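PDB 3K9T: putative peptidase from Clostridium acetobutylicum, which binds one zinc ion per subunit and probably serves in the biosynthesis of modified polysaccharides, with no peptidase activity expected despite its aminopeptidase-like domain. Local coordinates for residues K69-K74 against S160-G165; D75-N80 against D153-I158; H95-S100 against P127-Y132; Y99-H104 against E135-S140; M107-L112 against D147-D152. All coordinates share one frame; numbering follows the deposited sequence.

Contact 1 of 5, residues K69-K74 against S160-G165; sequences KEWNIK and SSLEDG
Glu70 and Glu163 exchange two backbone hydrogen bonds, Glu70 N to Glu163 O at 2.7 Å and Glu163 N to Glu70 O at 3.0 Å, and Asn72 and Ser161 form a second such pair. On the face bearing these four side chains, Asn72 ND2 reaches along its own strand to Glu70 OE2 at 2.9 Å, an oxygen that also bridges to Arg39, while Asn72 OD1 accepts from Asn36 N. A water accepts from the same ND2 and donates to Glu70 O, and the same water lies 2.5 Å from Ser161 OG. Lys69 NZ makes a long salt bridge with Asp164 OD1 (3.6 Å), and a second water ties Lys69 NZ to Glu163 OE1 and Asp164 N. Strands 70-79 and 153-163 are the central antiparallel pair of the insert's four-stranded sheet. On its other face Trp71, its CG anti to the backbone N (chi1 -176°), brings NE1 to 3.7 Å from Ser160 CB while bonding to Ser100 O. Leu162 CD1 lies 4.1 Å from Trp71 CB.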
# COMPACT_ATOMS: atom_id res chain seq x y z
N LYS A 69 18.03 -43.82 14.55
CA LYS A 69 18.03 -45.25 14.31
C LYS A 69 16.98 -45.58 13.27
O LYS A 69 16.02 -44.82 13.05
CB LYS A 69 17.73 -46.05 15.58
CG LYS A 69 18.86 -45.96 16.60
CD LYS A 69 18.72 -46.90 17.80
CE LYS A 69 19.92 -46.71 18.73
NZ LYS A 69 20.63 -47.99 19.01
N GLU A 70 17.18 -46.71 12.61
CA GLU A 70 16.26 -47.15 11.60
C GLU A 70 15.18 -47.98 12.25
O GLU A 70 15.47 -48.84 13.10
CB GLU A 70 17.00 -47.96 10.52
CG GLU A 70 16.06 -48.53 9.48
CD GLU A 70 16.75 -49.24 8.35
OE1 GLU A 70 17.93 -48.93 8.03
OE2 GLU A 70 16.07 -50.11 7.77
N TRP A 71 13.94 -47.76 11.82
CA TRP A 71 12.76 -48.46 12.35
C TRP A 71 12.15 -49.33 11.26
O TRP A 71 12.05 -48.90 10.09
CB TRP A 71 11.71 -47.46 12.85
CG TRP A 71 10.51 -48.07 13.49
CD1 TRP A 71 10.47 -48.75 14.68
CD2 TRP A 71 9.17 -48.07 12.99
NE1 TRP A 71 9.20 -49.17 14.95
CE2 TRP A 71 8.38 -48.77 13.93
CE3 TRP A 71 8.56 -47.55 11.85
CZ2 TRP A 71 7.00 -48.95 13.76
CZ3 TRP A 71 7.18 -47.71 11.69
CH2 TRP A 71 6.42 -48.41 12.64
N ASN A 72 11.71 -50.53 11.66
CA ASN A 72 11.02 -51.46 10.76
C ASN A 72 9.92 -52.20 11.49
O ASN A 72 9.98 -52.31 12.70
CB ASN A 72 12.00 -52.43 10.14
CG ASN A 72 12.74 -51.82 9.00
OD1 ASN A 72 12.17 -51.58 7.92
ND2 ASN A 72 14.03 -51.51 9.22
N ILE A 73 8.93 -52.70 10.75
CA ILE A 73 7.81 -53.39 11.40
C ILE A 73 7.30 -54.50 10.50
O ILE A 73 7.12 -54.28 9.31
CB ILE A 73 6.68 -52.36 11.80
CG1 ILE A 73 5.51 -53.04 12.52
CG2 ILE A 73 6.18 -51.57 10.59
CD1 ILE A 73 4.71 -52.09 13.45
N LYS A 74 7.13 -55.70 11.08
CA LYS A 74 6.58 -56.88 10.42
C LYS A 74 5.08 -57.03 10.73
O LYS A 74 4.26 -57.29 9.86
CB LYS A 74 7.31 -58.14 10.89
CG LYS A 74 8.76 -58.23 10.41
CD LYS A 74 9.53 -59.39 11.07
CE LYS A 74 11.06 -59.14 11.03
NZ LYS A 74 11.51 -57.96 11.86
N SER A 160 8.47 -55.16 15.89
CA SER A 160 9.23 -54.09 15.25
C SER A 160 10.70 -54.18 15.60
O SER A 160 11.08 -55.00 16.44
CB SER A 160 8.68 -52.73 15.70
OG SER A 160 8.71 -52.59 17.11
N SER A 161 11.52 -53.35 14.96
CA SER A 161 12.93 -53.22 15.34
C SER A 161 13.34 -51.78 15.26
O SER A 161 12.86 -51.05 14.41
CB SER A 161 13.87 -54.04 14.45
OG SER A 161 13.78 -53.63 13.10
N LEU A 162 14.25 -51.38 16.15
CA LEU A 162 14.76 -50.02 16.24
C LEU A 162 16.26 -50.17 16.49
O LEU A 162 16.70 -50.43 17.62
CB LEU A 162 14.04 -49.27 17.36
CG LEU A 162 14.21 -47.76 17.50
CD1 LEU A 162 13.96 -47.00 16.21
CD2 LEU A 162 13.27 -47.26 18.61
N GLU A 163 17.03 -50.03 15.42
CA GLU A 163 18.45 -50.36 15.43
C GLU A 163 19.17 -49.38 14.56
O GLU A 163 18.55 -48.77 13.68
CB GLU A 163 18.66 -51.75 14.81
CG GLU A 163 18.08 -52.95 15.57
CD GLU A 163 18.55 -53.04 17.03
OE1 GLU A 163 19.70 -52.60 17.32
OE2 GLU A 163 17.78 -53.56 17.88
N ASP A 164 20.46 -49.22 14.81
CA ASP A 164 21.32 -48.43 13.94
C ASP A 164 21.14 -48.99 12.57
O ASP A 164 21.13 -50.20 12.40
CB ASP A 164 22.80 -48.55 14.34
CG ASP A 164 23.18 -47.65 15.50
OD1 ASP A 164 22.34 -46.86 16.00
OD2 ASP A 164 24.36 -47.71 15.90
N GLY A 165 20.96 -48.11 11.59
CA GLY A 165 20.72 -48.52 10.21
C GLY A 165 21.09 -47.35 9.31
O GLY A 165 22.20 -46.76 9.42
O HOH W 1 21.42 -50.22 17.63
O HOH W 2 15.01 -51.62 12.26
O HOH W 3 11.05 -55.35 12.28

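Contact 2 of 5, residues D75-N80 against D153-I158; sequences DAYVRN and DYEVVI
Arg79 and Glu155 face each other in a hydrogen-bonded pair of the antiparallel strands 75-79 and 153-158, the middle of the four-stranded sheet in the insert. Two such pairs carry the backbone: Tyr77 with Val157 and Arg79 with Glu155, each closed by two N-H...O bonds, the Tyr77 N to Val157 O one being 2.7 Å long. The charged contact runs above the second pair. Arg79 NH1 gives a hydrogen bond of 2.6 Å to Glu155 OE1, meeting it on the syn side, while the guanidinium and carboxylate planes stand 33° apart. Glu155 is extended; Arg79 bends at chi3 (-102°), which turns its guanidinium toward that carboxylate and lays one face against Tyr77 CE1. Aromatic packing comes next on this face. Val157 CB sits over the Tyr77 ring, 3.8 Å from its centroid, in a CH-pi contact, and Lys85 adds a cation-pi partner. The other face is apolar and buried: Ala76 meets Ile158, and Val78 and Val156 both pack against Phe139. Near the end of the pair Val78 CG1 approaches Tyr154 CD1 at 3.7 Å, while Tyr154 OH bonds to Cys150 O. Asn80 CB lies 3.6 Å from Tyr154 CE1.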
# COMPACT_ATOMS: atom_id res chain seq x y z
N ASP A 75 4.70 -56.89 11.99
CA ASP A 75 3.31 -57.10 12.35
C ASP A 75 3.07 -56.42 13.67
O ASP A 75 4.03 -56.11 14.39
CB ASP A 75 3.03 -58.61 12.47
CG ASP A 75 1.54 -58.99 12.32
OD1 ASP A 75 0.69 -58.15 12.02
OD2 ASP A 75 1.23 -60.19 12.49
N ALA A 76 1.80 -56.16 13.95
CA ALA A 76 1.38 -55.61 15.23
C ALA A 76 -0.08 -55.97 15.41
O ALA A 76 -0.84 -56.00 14.43
CB ALA A 76 1.56 -54.13 15.26
N TYR A 77 -0.47 -56.29 16.65
CA TYR A 77 -1.87 -56.60 16.97
C TYR A 77 -2.15 -56.65 18.47
O TYR A 77 -1.23 -56.85 19.27
CB TYR A 77 -2.34 -57.92 16.32
CG TYR A 77 -1.43 -59.13 16.55
CD1 TYR A 77 -1.60 -59.97 17.65
CD2 TYR A 77 -0.43 -59.45 15.63
CE1 TYR A 77 -0.77 -61.09 17.84
CE2 TYR A 77 0.38 -60.54 15.80
CZ TYR A 77 0.22 -61.36 16.91
OH TYR A 77 1.05 -62.45 17.04
N VAL A 78 -3.41 -56.38 18.82
CA VAL A 78 -3.96 -56.60 20.14
C VAL A 78 -4.99 -57.72 19.94
O VAL A 78 -5.92 -57.60 19.14
CB VAL A 78 -4.67 -55.36 20.73
CG1 VAL A 78 -5.38 -55.72 22.03
CG2 VAL A 78 -3.67 -54.19 20.92
N ARG A 79 -4.81 -58.82 20.65
CA ARG A 79 -5.66 -59.99 20.47
C ARG A 79 -6.38 -60.30 21.78
O ARG A 79 -5.79 -60.20 22.84
CB ARG A 79 -4.79 -61.15 20.08
CG ARG A 79 -5.52 -62.34 19.58
CD ARG A 79 -4.55 -63.49 19.45
NE ARG A 79 -4.12 -63.74 18.08
CZ ARG A 79 -2.88 -64.10 17.72
NH1 ARG A 79 -1.89 -64.17 18.61
NH2 ARG A 79 -2.62 -64.32 16.43
N ASN A 80 -7.67 -60.66 21.71
CA ASN A 80 -8.41 -61.00 22.93
C ASN A 80 -8.31 -62.51 23.23
O ASN A 80 -7.76 -63.27 22.43
CB ASN A 80 -9.87 -60.50 22.86
CG ASN A 80 -10.72 -61.27 21.84
OD1 ASN A 80 -10.38 -62.38 21.43
ND2 ASN A 80 -11.83 -60.66 21.43
N ASP A 153 -7.99 -60.16 29.18
CA ASP A 153 -6.55 -60.31 29.05
C ASP A 153 -6.28 -60.31 27.56
O ASP A 153 -6.83 -61.13 26.80
CB ASP A 153 -6.00 -61.58 29.71
CG ASP A 153 -5.79 -61.43 31.21
OD1 ASP A 153 -5.09 -60.47 31.64
OD2 ASP A 153 -6.32 -62.28 31.95
N TYR A 154 -5.47 -59.35 27.15
CA TYR A 154 -5.16 -59.16 25.76
C TYR A 154 -3.71 -59.50 25.50
O TYR A 154 -2.85 -59.14 26.29
CB TYR A 154 -5.44 -57.70 25.37
CG TYR A 154 -6.91 -57.32 25.33
CD1 TYR A 154 -7.69 -57.64 24.22
CD2 TYR A 154 -7.50 -56.61 26.38
CE1 TYR A 154 -9.04 -57.29 24.17
CE2 TYR A 154 -8.84 -56.25 26.33
CZ TYR A 154 -9.61 -56.59 25.22
OH TYR A 154 -10.95 -56.25 25.14
N GLU A 155 -3.45 -60.21 24.41
CA GLU A 155 -2.09 -60.39 23.90
C GLU A 155 -1.79 -59.13 23.07
O GLU A 155 -2.56 -58.75 22.18
CB GLU A 155 -1.98 -61.63 23.01
CG GLU A 155 -0.55 -62.12 22.81
CD GLU A 155 -0.41 -63.17 21.71
OE1 GLU A 155 -1.41 -63.51 21.05
OE2 GLU A 155 0.72 -63.64 21.49
N VAL A 156 -0.67 -58.48 23.40
CA VAL A 156 -0.25 -57.25 22.76
C VAL A 156 1.08 -57.49 22.09
O VAL A 156 2.09 -57.73 22.76
CB VAL A 156 -0.12 -56.13 23.78
CG1 VAL A 156 0.31 -54.81 23.09
CG2 VAL A 156 -1.43 -55.97 24.55
N VAL A 157 1.08 -57.42 20.76
CA VAL A 157 2.26 -57.68 19.96
C VAL A 157 2.54 -56.52 19.00
O VAL A 157 1.68 -56.13 18.22
CB VAL A 157 2.07 -58.96 19.10
CG1 VAL A 157 3.24 -59.14 18.16
CG2 VAL A 157 1.87 -60.17 19.97
N ILE A 158 3.73 -55.94 19.12
CA ILE A 158 4.29 -55.06 18.11
C ILE A 158 5.64 -55.68 17.73
O ILE A 158 6.61 -55.57 18.49
CB ILE A 158 4.52 -53.60 18.58
CG1 ILE A 158 3.21 -52.92 18.99
CG2 ILE A 158 5.18 -52.80 17.47
CD1 ILE A 158 3.41 -51.54 19.70

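Contact 3 of 5, residues H95-S100 against P127-Y132; sequences HVMSYS and PYLTSY
Ser98 is held through both its backbone polar atoms: its N gives a hydrogen bond of 2.9 Å to Leu129 O, and its O accepts one of 2.9 Å from Ser131 N, nearly in line with the carbonyl bond. A water that accepts from Leu129 N and can donate to Val96 O extends the join. The result is a single bridge between two roughly parallel loop segments of the insert, with a type II turn from Met97 to Ser100 closing the first. Beyond it the edge of the Tyr132 ring points at the face of Tyr99 in an offset edge-to-face pair, centroids 5.3 Å apart and planes at 80°. Met97, a selenomethionine, lies along the other segment, and a bend at chi3 (-75°) carries SE past Ser131 CB at 3.7 Å. Tyr128 of 127-132 pairs edge-to-face with the zinc ligand His325. Tyr99 also stacks on Trp71 of strand 70-79 and touches Leu162 of strand 153-163, while Leu129 and Met97 pack on His117 of strand 116-117.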
# COMPACT_ATOMS: atom_id res chain seq x y z
N HIS A 95 -2.88 -47.99 12.71
CA HIS A 95 -3.07 -48.64 14.01
C HIS A 95 -1.82 -48.68 14.92
O HIS A 95 -1.97 -48.91 16.11
CB HIS A 95 -3.60 -50.08 13.88
CG HIS A 95 -5.03 -50.18 13.46
ND1 HIS A 95 -6.04 -49.56 14.15
CD2 HIS A 95 -5.62 -50.85 12.44
CE1 HIS A 95 -7.20 -49.81 13.55
NE2 HIS A 95 -6.97 -50.61 12.52
N VAL A 96 -0.61 -48.51 14.37
CA VAL A 96 0.61 -48.51 15.18
C VAL A 96 1.26 -47.14 15.14
O VAL A 96 1.37 -46.53 14.08
CB VAL A 96 1.65 -49.57 14.71
CG1 VAL A 96 2.95 -49.44 15.52
CG2 VAL A 96 1.11 -50.96 14.89
N MSE A 97 1.68 -46.67 16.31
CA MSE A 97 2.41 -45.42 16.46
C MSE A 97 3.79 -45.60 15.82
O MSE A 97 4.54 -46.52 16.15
CB MSE A 97 2.50 -45.05 17.93
CG MSE A 97 3.26 -43.76 18.25
SE MSE A 97 3.61 -43.64 20.16
CE MSE A 97 1.80 -43.18 20.72
N SER A 98 4.13 -44.72 14.87
CA SER A 98 5.35 -44.87 14.10
C SER A 98 6.53 -44.79 15.05
O SER A 98 6.55 -43.94 15.92
CB SER A 98 5.45 -43.80 13.01
OG SER A 98 6.42 -44.14 12.03
N TYR A 99 7.49 -45.68 14.84
CA TYR A 99 8.68 -45.83 15.67
C TYR A 99 8.39 -46.58 16.98
O TYR A 99 9.21 -46.53 17.90
CB TYR A 99 9.45 -44.50 15.90
CG TYR A 99 10.61 -44.30 14.93
CD1 TYR A 99 10.39 -44.26 13.54
CD2 TYR A 99 11.92 -44.15 15.38
CE1 TYR A 99 11.44 -44.07 12.64
CE2 TYR A 99 12.99 -43.98 14.45
CZ TYR A 99 12.74 -43.95 13.09
OH TYR A 99 13.76 -43.76 12.17
N SER A 100 7.27 -47.31 17.04
CA SER A 100 6.95 -48.08 18.25
C SER A 100 8.03 -49.12 18.56
O SER A 100 8.40 -49.94 17.72
CB SER A 100 5.58 -48.81 18.15
OG SER A 100 4.48 -47.94 18.44
N PRO A 127 -6.51 -42.32 14.62
CA PRO A 127 -5.51 -41.27 14.60
C PRO A 127 -4.11 -41.78 14.20
O PRO A 127 -3.74 -42.89 14.55
CB PRO A 127 -5.50 -40.75 16.04
CG PRO A 127 -6.02 -41.86 16.87
CD PRO A 127 -6.89 -42.72 15.99
N TYR A 128 -3.38 -40.94 13.46
CA TYR A 128 -1.97 -41.17 13.11
C TYR A 128 -1.05 -40.55 14.16
O TYR A 128 -1.09 -39.36 14.40
CB TYR A 128 -1.66 -40.60 11.72
CG TYR A 128 -0.20 -40.51 11.33
CD1 TYR A 128 0.63 -41.64 11.31
CD2 TYR A 128 0.34 -39.30 10.94
CE1 TYR A 128 1.98 -41.53 10.95
CE2 TYR A 128 1.68 -39.18 10.58
CZ TYR A 128 2.49 -40.29 10.59
OH TYR A 128 3.79 -40.09 10.18
N LEU A 129 -0.24 -41.37 14.80
CA LEU A 129 0.71 -40.89 15.81
C LEU A 129 2.11 -41.42 15.50
O LEU A 129 2.28 -42.47 14.86
CB LEU A 129 0.27 -41.30 17.23
CG LEU A 129 -1.06 -40.72 17.72
CD1 LEU A 129 -1.62 -41.48 18.90
CD2 LEU A 129 -0.85 -39.28 18.08
N THR A 130 3.10 -40.66 15.94
CA THR A 130 4.51 -41.00 15.77
C THR A 130 5.26 -40.77 17.09
O THR A 130 4.80 -40.04 17.96
CB THR A 130 5.21 -40.12 14.70
OG1 THR A 130 5.37 -38.79 15.21
CG2 THR A 130 4.44 -40.09 13.38
N SER A 131 6.42 -41.39 17.23
CA SER A 131 7.26 -41.16 18.40
C SER A 131 8.69 -41.35 17.98
O SER A 131 9.34 -42.28 18.39
CB SER A 131 6.91 -42.11 19.54
OG SER A 131 7.70 -41.79 20.69
N TYR A 132 9.17 -40.46 17.13
CA TYR A 132 10.47 -40.65 16.51
C TYR A 132 11.63 -40.54 17.47
O TYR A 132 12.60 -41.30 17.39
CB TYR A 132 10.69 -39.65 15.39
CG TYR A 132 9.68 -39.73 14.26
CD1 TYR A 132 9.21 -40.95 13.80
CD2 TYR A 132 9.24 -38.57 13.63
CE1 TYR A 132 8.29 -41.02 12.76
CE2 TYR A 132 8.31 -38.63 12.59
CZ TYR A 132 7.85 -39.86 12.15
OH TYR A 132 6.97 -39.92 11.11
O HOH W 4 -0.43 -44.11 14.20

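Contact 4 of 5, residues Y99-H104 against E135-S140; sequences YSVPVH and ENWGFS
With its CG set between the backbone N and carbonyl carbon (chi1 69°), Trp137 turns its indole toward Val101 and Val103. Val103, whose chi1 of -20° is far from a staggered value, puts CG1 over the five-membered ring of that indole: the methyl is 3.5 Å from the centroid of this ring and 14° off its normal, a close CH-pi contact. Val101 CG2 reaches Trp137 CD1 obliquely at 3.8 Å, and Val101 CG1 rests on Glu135 CB. These residues join the lead-in to edge strand 103-108 of the four-stranded insert sheet to the loop before strand 139-140, whose partner in a small parallel sheet is strand 116-117. Polar bonds fix the crossing beside the indole. Val101 N donates to Asn136 O at 2.8 Å, nearly straight, and Ser100 OG takes a hydrogen bond of 3.1 Å from Gly138 N while giving its own proton to Met97 O. Ser100 OG thus ties its own turn to 135-140 and lies 3.3 Å from Trp137 CA. Tyr115 stacks on the indole, Ile158 of strand 153-163 packs against it, and Phe139 CD2 lies in its plane at the edge.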
# COMPACT_ATOMS: atom_id res chain seq x y z
N TYR A 99 7.49 -45.68 14.84
CA TYR A 99 8.68 -45.83 15.67
C TYR A 99 8.39 -46.58 16.98
O TYR A 99 9.21 -46.53 17.90
CB TYR A 99 9.45 -44.50 15.90
CG TYR A 99 10.61 -44.30 14.93
CD1 TYR A 99 10.39 -44.26 13.54
CD2 TYR A 99 11.92 -44.15 15.38
CE1 TYR A 99 11.44 -44.07 12.64
CE2 TYR A 99 12.99 -43.98 14.45
CZ TYR A 99 12.74 -43.95 13.09
OH TYR A 99 13.76 -43.76 12.17
N SER A 100 7.27 -47.31 17.04
CA SER A 100 6.95 -48.08 18.25
C SER A 100 8.03 -49.12 18.56
O SER A 100 8.40 -49.94 17.72
CB SER A 100 5.58 -48.81 18.15
OG SER A 100 4.48 -47.94 18.44
N VAL A 101 8.54 -49.07 19.79
CA VAL A 101 9.48 -50.08 20.30
C VAL A 101 8.79 -51.46 20.26
O VAL A 101 7.58 -51.53 20.33
CB VAL A 101 9.95 -49.69 21.72
CG1 VAL A 101 10.75 -48.38 21.65
CG2 VAL A 101 8.76 -49.53 22.66
N PRO A 102 9.54 -52.55 20.07
CA PRO A 102 8.86 -53.85 20.04
C PRO A 102 8.27 -54.23 21.40
O PRO A 102 8.87 -53.92 22.43
CB PRO A 102 9.98 -54.83 19.66
CG PRO A 102 11.24 -54.12 19.97
CD PRO A 102 10.98 -52.67 19.80
N VAL A 103 7.09 -54.87 21.41
CA VAL A 103 6.45 -55.26 22.65
C VAL A 103 5.74 -56.58 22.44
O VAL A 103 5.20 -56.83 21.36
CB VAL A 103 5.45 -54.18 23.22
CG1 VAL A 103 5.74 -52.76 22.64
CG2 VAL A 103 3.97 -54.59 23.01
N HIS A 104 5.78 -57.43 23.47
CA HIS A 104 5.10 -58.71 23.45
C HIS A 104 4.63 -58.98 24.89
O HIS A 104 5.43 -59.35 25.74
CB HIS A 104 6.01 -59.81 22.93
CG HIS A 104 5.31 -61.12 22.74
ND1 HIS A 104 3.93 -61.24 22.82
CD2 HIS A 104 5.78 -62.35 22.42
CE1 HIS A 104 3.59 -62.50 22.60
NE2 HIS A 104 4.69 -63.19 22.35
N GLU A 135 11.67 -42.95 23.03
CA GLU A 135 11.22 -44.34 22.90
C GLU A 135 9.83 -44.50 23.49
O GLU A 135 9.54 -43.98 24.55
CB GLU A 135 12.19 -45.30 23.55
CG GLU A 135 13.39 -45.58 22.68
CD GLU A 135 14.47 -46.41 23.38
OE1 GLU A 135 14.17 -47.03 24.43
OE2 GLU A 135 15.61 -46.46 22.87
N ASN A 136 8.98 -45.25 22.80
CA ASN A 136 7.58 -45.35 23.17
C ASN A 136 6.86 -46.39 22.29
O ASN A 136 7.48 -46.97 21.38
CB ASN A 136 6.94 -43.97 22.98
CG ASN A 136 5.62 -43.81 23.73
OD1 ASN A 136 5.25 -44.64 24.58
ND2 ASN A 136 4.89 -42.74 23.40
N TRP A 137 5.58 -46.65 22.58
CA TRP A 137 4.76 -47.51 21.74
C TRP A 137 3.27 -47.23 21.88
O TRP A 137 2.78 -46.88 22.95
CB TRP A 137 5.07 -49.01 21.96
CG TRP A 137 4.66 -49.59 23.28
CD1 TRP A 137 5.40 -49.61 24.41
CD2 TRP A 137 3.42 -50.23 23.60
NE1 TRP A 137 4.70 -50.22 25.42
CE2 TRP A 137 3.48 -50.62 24.95
CE3 TRP A 137 2.25 -50.52 22.89
CZ2 TRP A 137 2.44 -51.28 25.61
CZ3 TRP A 137 1.20 -51.19 23.54
CH2 TRP A 137 1.31 -51.56 24.89
N GLY A 138 2.52 -47.37 20.80
CA GLY A 138 1.10 -47.11 20.87
C GLY A 138 0.27 -47.79 19.80
O GLY A 138 0.79 -48.19 18.76
N PHE A 139 -1.01 -47.94 20.08
CA PHE A 139 -1.96 -48.41 19.11
C PHE A 139 -3.04 -47.34 18.94
O PHE A 139 -3.51 -46.74 19.95
CB PHE A 139 -2.64 -49.71 19.54
CG PHE A 139 -1.80 -50.93 19.37
CD1 PHE A 139 -1.80 -51.63 18.17
CD2 PHE A 139 -0.96 -51.36 20.39
CE1 PHE A 139 -1.01 -52.77 17.99
CE2 PHE A 139 -0.18 -52.50 20.23
CZ PHE A 139 -0.20 -53.20 19.04
N SER A 140 -3.45 -47.10 17.69
CA SER A 140 -4.57 -46.25 17.39
C SER A 140 -5.79 -47.08 16.98
O SER A 140 -5.64 -48.13 16.37
CB SER A 140 -4.20 -45.31 16.27
OG SER A 140 -3.38 -44.27 16.74

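Contact 5 of 5, residues M107-L112 against D147-D152; sequences MTLDEL and DELCDD
Thr108 and Leu109 meet Asp152 where strand 103-108 gives way to helix 109-112, with 107-110 and 149-152 running end to end at 122°; Leu109 N makes a weak hydrogen bond of 3.3 Å to Asp152 O, and Thr108 CA lies 3.0 Å from the same oxygen in a CA-H...O contact. Leu109 is the side chain that fills the angle between the segments. Its CG stands opposite the backbone N (chi1 -171°), which sends the two methyls toward the bend at Leu149 to Asp151: CD2 packs on Cys150 O, while CD1 meets Leu149 CD1 at 4.1 Å. Thr108 occupies the N-cap position, and its N donates to Glu111 OE2 at 3.0 Å; the Glu111 carboxylate folds back to the N-cap residue, using the anti lone pair of OE2. The contact joins the start of the short helix to the loop leading into strand 153-163, at the far end of the insert. Asp110 OD2 and Asp151 OD2 are 4.4 Å apart, both residues being exposed, so their like charges probably work against a closer approach, and the join rests mainly on the leucine packing and one weak backbone bond.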
# COMPACT_ATOMS: atom_id res chain seq x y z
N MSE A 107 -1.79 -58.06 28.77
CA MSE A 107 -2.24 -57.01 29.65
C MSE A 107 -3.76 -56.98 29.72
O MSE A 107 -4.46 -57.45 28.80
CB MSE A 107 -1.66 -55.64 29.27
CG MSE A 107 -0.97 -55.58 27.94
SE MSE A 107 -0.15 -53.84 27.69
CE MSE A 107 1.38 -54.50 26.76
N THR A 108 -4.27 -56.48 30.84
CA THR A 108 -5.69 -56.29 31.01
C THR A 108 -6.07 -54.98 30.31
O THR A 108 -5.19 -54.17 30.00
CB THR A 108 -6.08 -56.26 32.50
OG1 THR A 108 -5.81 -54.96 33.05
CG2 THR A 108 -5.32 -57.36 33.30
N LEU A 109 -7.36 -54.79 30.05
CA LEU A 109 -7.83 -53.58 29.35
C LEU A 109 -7.32 -52.31 30.02
O LEU A 109 -6.83 -51.39 29.33
CB LEU A 109 -9.37 -53.53 29.23
CG LEU A 109 -9.95 -52.41 28.33
CD1 LEU A 109 -9.46 -52.50 26.90
CD2 LEU A 109 -11.47 -52.40 28.31
N ASP A 110 -7.40 -52.28 31.36
CA ASP A 110 -6.96 -51.11 32.12
C ASP A 110 -5.47 -50.80 32.01
O ASP A 110 -5.06 -49.64 32.11
CB ASP A 110 -7.34 -51.27 33.58
CG ASP A 110 -8.83 -51.35 33.78
OD1 ASP A 110 -9.55 -50.52 33.17
OD2 ASP A 110 -9.27 -52.24 34.54
N GLU A 111 -4.65 -51.84 31.79
CA GLU A 111 -3.20 -51.63 31.65
C GLU A 111 -2.90 -51.23 30.20
O GLU A 111 -1.96 -50.48 29.96
CB GLU A 111 -2.35 -52.87 32.06
CG GLU A 111 -3.09 -53.95 32.83
CD GLU A 111 -2.18 -55.01 33.45
OE1 GLU A 111 -1.58 -54.76 34.53
OE2 GLU A 111 -2.12 -56.14 32.90
N LEU A 112 -3.69 -51.73 29.25
CA LEU A 112 -3.54 -51.39 27.83
C LEU A 112 -3.99 -49.95 27.51
O LEU A 112 -3.31 -49.22 26.77
CB LEU A 112 -4.33 -52.37 26.94
CG LEU A 112 -4.12 -52.41 25.42
CD1 LEU A 112 -2.65 -52.61 25.02
CD2 LEU A 112 -4.98 -53.51 24.81
N ASP A 147 -14.96 -48.36 22.25
CA ASP A 147 -16.15 -48.46 23.10
C ASP A 147 -16.74 -49.86 23.19
O ASP A 147 -17.45 -50.17 24.13
CB ASP A 147 -17.25 -47.52 22.60
CG ASP A 147 -16.88 -46.04 22.71
OD1 ASP A 147 -16.02 -45.67 23.54
OD2 ASP A 147 -17.49 -45.25 21.93
N GLU A 148 -16.46 -50.70 22.19
CA GLU A 148 -16.93 -52.07 22.17
C GLU A 148 -15.91 -53.02 22.80
O GLU A 148 -16.17 -54.21 22.86
CB GLU A 148 -17.34 -52.50 20.74
CG GLU A 148 -18.79 -52.12 20.36
N LEU A 149 -14.78 -52.51 23.30
CA LEU A 149 -13.74 -53.39 23.91
C LEU A 149 -14.05 -53.80 25.34
O LEU A 149 -14.51 -52.99 26.13
CB LEU A 149 -12.36 -52.74 23.92
CG LEU A 149 -11.54 -52.67 22.64
CD1 LEU A 149 -10.35 -51.81 22.96
CD2 LEU A 149 -11.11 -54.06 22.18
N CYS A 150 -13.72 -55.04 25.67
CA CYS A 150 -13.99 -55.61 27.01
C CYS A 150 -12.87 -55.57 28.01
O CYS A 150 -11.68 -55.43 27.66
CB CYS A 150 -14.31 -57.08 26.88
SG CYS A 150 -15.87 -57.24 26.20
N ASP A 151 -13.27 -55.71 29.28
CA ASP A 151 -12.35 -56.06 30.34
C ASP A 151 -11.90 -57.45 29.92
O ASP A 151 -12.73 -58.30 29.57
CB ASP A 151 -13.03 -56.10 31.71
CG ASP A 151 -12.88 -54.79 32.48
OD1 ASP A 151 -12.93 -53.71 31.86
OD2 ASP A 151 -12.69 -54.86 33.72
N ASP A 152 -10.59 -57.69 29.90
CA ASP A 152 -10.08 -58.94 29.36
C ASP A 152 -8.57 -59.01 29.52
O ASP A 152 -7.95 -58.05 30.01
CB ASP A 152 -10.44 -59.02 27.85
CG ASP A 152 -10.35 -60.42 27.29
OD1 ASP A 152 -10.23 -61.36 28.08
OD2 ASP A 152 -10.38 -60.60 26.06

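Contacts 1 and 2 are successive lengths of the same strand pair, 70-79 with 153-163, their centres 19 Å apart and joined where Ile73 CD1 meets Ile158 CG2 at 4.1 Å. Strand 103-108 adds the next edge: Ile158 N bonds to Val103 O of contact 4, and Tyr154 N to Met107 O of contact 5. Contacts 3 and 4 share Tyr99 and Ser100, with centres 7 Å apart. Both reach contact 1, where Tyr99 OH bonds to Lys69 O, and Ser160 OG to Ser100 O. Contact 3 comes closest to the metal: the Thr130 side chain is about 8 Å from the zinc ion, which is bound by His190, Asp196 and His325, whereas contacts 2 and 5 lie away from that site.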